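PDB 2EW2: 2-dehydropantoate 2-reductase, putative from Enterococcus faecalis, which probably catalyses the NADPH-dependent reduction of 2-dehydropantoate (ketopantoate) to (R)-pantoate, a step in pantothenate biosynthesis. Local coordinates for residues B[81-93]-B[108-121]. Numbering follows the deposited sequence.
Sequences LTKAQQLDAMFKA and LNGLGHEDVLEKYV
The Phe91 ring receives Leu117 CD2 squarely over one face, a CH-pi contact with the methyl 3.5 Å from the ring centroid and only 3° off the normal. Tyr120 lays one ring face on the helix backbone at Phe91 C and Lys92 N, has Lys119 CB over the other, and meets Asp88 OD1 at its edge; a flat ring can lie closely against helix backbone. The His113 ring lies between Leu108 CD2 and Leu111 O, and NE2 donates to Asn109 O, close to the ring plane, at 2.8 Å, tying down the turn at 109-113; Ala84, small enough to fit, sets CB 3.6 Å from His113 CE1. Leu87 CD2 meets the His113 methylene and the methyls of Val116 and Leu117, a spot that branched aliphatics fill well. Leu108 CD1 closes to 3.1 Å on Thr82 O, a buried carbonyl oxygen without a partner in the model. A chi1 of 178° swings the Asp88 carboxylate toward 119-120: Lys119 NZ forms a salt bridge on the syn side of OD1 (2.8 Å), and Tyr120 OH donates from the opposite face, 44° out of plane (2.9 Å). Helix 84-94 links parallel strands 77-80 and 103-106, a beta-alpha-beta unit of the Rossmann-type sheet, and packs on the segment after the second. A largely apolar interface thus ends in a doubly gripped carboxylate, whose donors would be expected to stabilise its negative charge.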
loop_
_atom_site.group_PDB
_atom_site.type_symbol
_atom_site.label_atom_id
_atom_site.label_comp_id
_atom_site.label_asym_id
_atom_site.label_seq_id
_atom_site.Cartn_x
_atom_site.Cartn_y
_atom_site.Cartn_z
ATOM N N LEU B 81 1.379 32.363 -2.143
ATOM C CA LEU B 81 1.177 31.704 -3.431
ATOM C C LEU B 81 2.367 30.845 -3.880
ATOM O O LEU B 81 2.309 30.209 -4.937
ATOM C CB LEU B 81 0.837 32.735 -4.508
ATOM C CG LEU B 81 -0.595 33.258 -4.379
ATOM C CD1 LEU B 81 -0.684 34.715 -4.764
ATOM C CD2 LEU B 81 -1.552 32.384 -5.219
ATOM N N THR B 82 3.436 30.831 -3.085
ATOM C CA THR B 82 4.615 29.993 -3.333
ATOM C C THR B 82 4.207 28.515 -3.307
ATOM O O THR B 82 3.504 28.082 -2.379
ATOM C CB THR B 82 5.658 30.245 -2.220
ATOM O OG1 THR B 82 5.973 31.642 -2.178
ATOM C CG2 THR B 82 6.944 29.463 -2.443
ATOM N N LYS B 83 4.642 27.727 -4.291
ATOM C CA LYS B 83 4.262 26.307 -4.283
ATOM C C LYS B 83 4.736 25.609 -3.017
ATOM O O LYS B 83 5.671 26.069 -2.351
ATOM C CB LYS B 83 4.674 25.572 -5.570
ATOM C CG LYS B 83 6.132 25.604 -5.950
ATOM C CD LYS B 83 6.271 25.012 -7.380
ATOM C CE LYS B 83 7.715 24.741 -7.762
ATOM N NZ LYS B 83 8.303 23.598 -6.994
ATOM N N ALA B 84 4.069 24.509 -2.680
ATOM C CA ALA B 84 4.233 23.861 -1.379
ATOM C C ALA B 84 5.673 23.453 -1.089
ATOM O O ALA B 84 6.118 23.467 0.071
ATOM C CB ALA B 84 3.314 22.648 -1.281
ATOM N N GLN B 85 6.386 23.074 -2.153
ATOM C CA GLN B 85 7.769 22.601 -2.065
ATOM C C GLN B 85 8.739 23.698 -1.612
ATOM O O GLN B 85 9.830 23.402 -1.134
ATOM C CB GLN B 85 8.216 22.042 -3.431
ATOM C CG GLN B 85 7.531 20.728 -3.860
ATOM C CD GLN B 85 6.117 20.894 -4.465
ATOM O OE1 GLN B 85 5.570 21.998 -4.564
ATOM N NE2 GLN B 85 5.527 19.767 -4.877
ATOM N N GLN B 86 8.348 24.959 -1.779
ATOM C CA GLN B 86 9.193 26.090 -1.401
ATOM C C GLN B 86 8.597 26.973 -0.294
ATOM O O GLN B 86 9.213 27.964 0.116
ATOM C CB GLN B 86 9.490 26.938 -2.630
ATOM C CG GLN B 86 10.417 26.251 -3.630
ATOM C CD GLN B 86 10.039 26.546 -5.064
ATOM O OE1 GLN B 86 9.468 27.605 -5.375
ATOM N NE2 GLN B 86 10.351 25.604 -5.962
ATOM N N LEU B 87 7.408 26.610 0.179
ATOM C CA LEU B 87 6.681 27.399 1.160
ATOM C C LEU B 87 7.444 27.559 2.469
ATOM O O LEU B 87 7.490 28.648 3.039
ATOM C CB LEU B 87 5.309 26.766 1.447
ATOM C CG LEU B 87 4.325 27.579 2.297
ATOM C CD1 LEU B 87 3.801 28.794 1.499
ATOM C CD2 LEU B 87 3.200 26.677 2.782
ATOM N N ASP B 88 8.021 26.468 2.967
ATOM C CA ASP B 88 8.694 26.544 4.243
ATOM C C ASP B 88 9.895 27.481 4.171
ATOM O O ASP B 88 10.051 28.342 5.024
ATOM C CB ASP B 88 9.085 25.160 4.764
ATOM C CG ASP B 88 9.829 25.234 6.080
ATOM O OD1 ASP B 88 9.177 25.255 7.135
ATOM O OD2 ASP B 88 11.072 25.284 6.056
ATOM N N ALA B 89 10.716 27.335 3.134
ATOM C CA ALA B 89 11.900 28.176 2.967
ATOM C C ALA B 89 11.529 29.639 2.718
ATOM O O ALA B 89 12.206 30.538 3.199
ATOM C CB ALA B 89 12.770 27.649 1.836
HETATM N N MSE B 90 10.441 29.868 1.982
HETATM C CA MSE B 90 9.915 31.210 1.769
HETATM C C MSE B 90 9.477 31.875 3.081
HETATM O O MSE B 90 9.806 33.037 3.336
HETATM C CB MSE B 90 8.741 31.180 0.773
HETATM C CG MSE B 90 7.892 32.449 0.759
HETATM SE SE MSE B 90 8.829 34.003 -0.027
HETATM C CE MSE B 90 8.820 33.480 -1.983
ATOM N N PHE B 91 8.749 31.150 3.923
ATOM C CA PHE B 91 8.276 31.771 5.154
ATOM C C PHE B 91 9.367 31.967 6.204
ATOM O O PHE B 91 9.372 32.974 6.911
ATOM C CB PHE B 91 6.976 31.149 5.667
ATOM C CG PHE B 91 5.753 31.767 5.024
ATOM C CD1 PHE B 91 5.419 31.467 3.704
ATOM C CD2 PHE B 91 4.996 32.719 5.707
ATOM C CE1 PHE B 91 4.313 32.076 3.084
ATOM C CE2 PHE B 91 3.902 33.326 5.104
ATOM C CZ PHE B 91 3.563 33.008 3.792
ATOM N N LYS B 92 10.322 31.042 6.249
ATOM C CA LYS B 92 11.487 31.229 7.091
ATOM C C LYS B 92 12.216 32.519 6.707
ATOM O O LYS B 92 12.599 33.293 7.576
ATOM C CB LYS B 92 12.442 30.044 7.014
ATOM C CG LYS B 92 13.486 30.089 8.139
ATOM C CD LYS B 92 14.431 28.924 8.103
ATOM C CE LYS B 92 15.416 29.047 9.275
ATOM N NZ LYS B 92 16.645 28.220 9.031
ATOM N N ALA B 93 12.391 32.750 5.407
ATOM C CA ALA B 93 13.082 33.942 4.912
ATOM C C ALA B 93 12.355 35.262 5.173
ATOM O O ALA B 93 13.000 36.303 5.367
ATOM C CB ALA B 93 13.370 33.792 3.413
ATOM N N LEU B 108 -2.698 28.440 -1.692
ATOM C CA LEU B 108 -2.147 27.249 -2.337
ATOM C C LEU B 108 -3.198 26.175 -2.550
ATOM O O LEU B 108 -4.124 26.052 -1.769
ATOM C CB LEU B 108 -1.031 26.650 -1.485
ATOM C CG LEU B 108 0.418 27.120 -1.678
ATOM C CD1 LEU B 108 0.631 28.608 -1.376
ATOM C CD2 LEU B 108 1.327 26.258 -0.802
ATOM N N ASN B 109 -3.031 25.400 -3.613
ATOM C CA ASN B 109 -3.763 24.152 -3.756
ATOM C C ASN B 109 -3.274 23.155 -2.729
ATOM O O ASN B 109 -2.089 23.147 -2.342
ATOM C CB ASN B 109 -3.577 23.569 -5.157
ATOM C CG ASN B 109 -4.243 24.401 -6.212
ATOM O OD1 ASN B 109 -5.430 24.706 -6.111
ATOM N ND2 ASN B 109 -3.488 24.779 -7.240
ATOM N N GLY B 110 -4.193 22.313 -2.284
ATOM C CA GLY B 110 -3.827 21.179 -1.465
ATOM C C GLY B 110 -3.989 21.419 0.013
ATOM O O GLY B 110 -4.396 22.492 0.456
ATOM N N LEU B 111 -3.579 20.415 0.765
ATOM C CA LEU B 111 -3.963 20.221 2.140
ATOM C C LEU B 111 -2.803 20.453 3.118
ATOM O O LEU B 111 -1.660 20.081 2.841
ATOM C CB LEU B 111 -4.431 18.760 2.254
ATOM C CG LEU B 111 -5.055 18.260 3.541
ATOM C CD1 LEU B 111 -6.370 19.014 3.780
ATOM C CD2 LEU B 111 -5.272 16.747 3.435
ATOM N N GLY B 112 -3.104 21.063 4.262
ATOM C CA GLY B 112 -2.176 21.067 5.402
ATOM C C GLY B 112 -1.090 22.134 5.481
ATOM O O GLY B 112 -0.199 22.042 6.307
ATOM N N HIS B 113 -1.168 23.150 4.629
ATOM C CA HIS B 113 -0.135 24.193 4.583
ATOM C C HIS B 113 -0.069 25.039 5.835
ATOM O O HIS B 113 0.996 25.578 6.167
ATOM C CB HIS B 113 -0.311 25.068 3.344
ATOM C CG HIS B 113 -0.414 24.276 2.083
ATOM N ND1 HIS B 113 0.569 23.401 1.681
ATOM C CD2 HIS B 113 -1.382 24.222 1.138
ATOM C CE1 HIS B 113 0.214 22.845 0.537
ATOM N NE2 HIS B 113 -0.966 23.326 0.186
ATOM N N GLU B 114 -1.194 25.130 6.544
ATOM C CA GLU B 114 -1.235 25.778 7.861
ATOM C C GLU B 114 -0.188 25.214 8.830
ATOM O O GLU B 114 0.282 25.922 9.714
ATOM C CB GLU B 114 -2.649 25.697 8.483
ATOM C CG GLU B 114 -3.205 24.270 8.715
ATOM C CD GLU B 114 -3.828 23.627 7.469
ATOM O OE1 GLU B 114 -3.812 24.248 6.378
ATOM O OE2 GLU B 114 -4.335 22.481 7.569
ATOM N N ASP B 115 0.190 23.947 8.657
ATOM C CA ASP B 115 1.149 23.325 9.564
ATOM C C ASP B 115 2.557 23.864 9.336
ATOM O O ASP B 115 3.341 23.945 10.258
ATOM C CB ASP B 115 1.117 21.802 9.434
ATOM C CG ASP B 115 -0.261 21.213 9.772
ATOM O OD1 ASP B 115 -1.015 21.848 10.552
ATOM O OD2 ASP B 115 -0.597 20.123 9.257
ATOM N N VAL B 116 2.872 24.247 8.106
ATOM C CA VAL B 116 4.139 24.925 7.838
ATOM C C VAL B 116 4.040 26.381 8.306
ATOM O O VAL B 116 4.933 26.889 8.996
ATOM C CB VAL B 116 4.512 24.872 6.325
ATOM C CG1 VAL B 116 5.526 25.948 5.973
ATOM C CG2 VAL B 116 5.058 23.498 5.942
ATOM N N LEU B 117 2.946 27.045 7.923
ATOM C CA LEU B 117 2.761 28.475 8.173
ATOM C C LEU B 117 2.796 28.790 9.664
ATOM O O LEU B 117 3.388 29.796 10.064
ATOM C CB LEU B 117 1.465 29.004 7.508
ATOM C CG LEU B 117 1.423 28.962 5.970
ATOM C CD1 LEU B 117 0.049 29.326 5.399
ATOM C CD2 LEU B 117 2.512 29.860 5.372
ATOM N N GLU B 118 2.208 27.918 10.481
ATOM C CA GLU B 118 2.112 28.171 11.924
ATOM C C GLU B 118 3.473 28.187 12.647
ATOM O O GLU B 118 3.570 28.648 13.780
ATOM C CB GLU B 118 1.096 27.240 12.611
ATOM C CG GLU B 118 1.617 25.851 12.949
ATOM C CD GLU B 118 0.535 24.929 13.526
ATOM O OE1 GLU B 118 -0.444 25.453 14.129
ATOM O OE2 GLU B 118 0.667 23.676 13.375
ATOM N N LYS B 119 4.517 27.711 11.970
ATOM C CA LYS B 119 5.878 27.848 12.476
ATOM C C LYS B 119 6.349 29.299 12.464
ATOM O O LYS B 119 7.245 29.669 13.220
ATOM C CB LYS B 119 6.834 27.005 11.635
ATOM C CG LYS B 119 6.583 25.508 11.705
ATOM C CD LYS B 119 7.863 24.754 11.388
ATOM C CE LYS B 119 8.110 24.677 9.913
ATOM N NZ LYS B 119 9.477 24.127 9.636
ATOM N N TYR B 120 5.740 30.115 11.599
ATOM C CA TYR B 120 6.243 31.446 11.292
ATOM C C TYR B 120 5.245 32.551 11.608
ATOM O O TYR B 120 5.636 33.678 11.888
ATOM C CB TYR B 120 6.682 31.505 9.821
ATOM C CG TYR B 120 7.671 30.414 9.485
ATOM C CD1 TYR B 120 7.348 29.396 8.588
ATOM C CD2 TYR B 120 8.913 30.365 10.115
ATOM C CE1 TYR B 120 8.266 28.388 8.282
ATOM C CE2 TYR B 120 9.820 29.346 9.844
ATOM C CZ TYR B 120 9.492 28.368 8.920
ATOM O OH TYR B 120 10.406 27.373 8.633
ATOM N N VAL B 121 3.961 32.206 11.558
ATOM C CA VAL B 121 2.860 33.133 11.780
ATOM C C VAL B 121 2.040 32.528 12.908
ATOM O O VAL B 121 1.850 31.306 12.935
ATOM C CB VAL B 121 1.971 33.279 10.495
ATOM C CG1 VAL B 121 0.833 34.266 10.710
ATOM C CG2 VAL B 121 2.813 33.708 9.267
#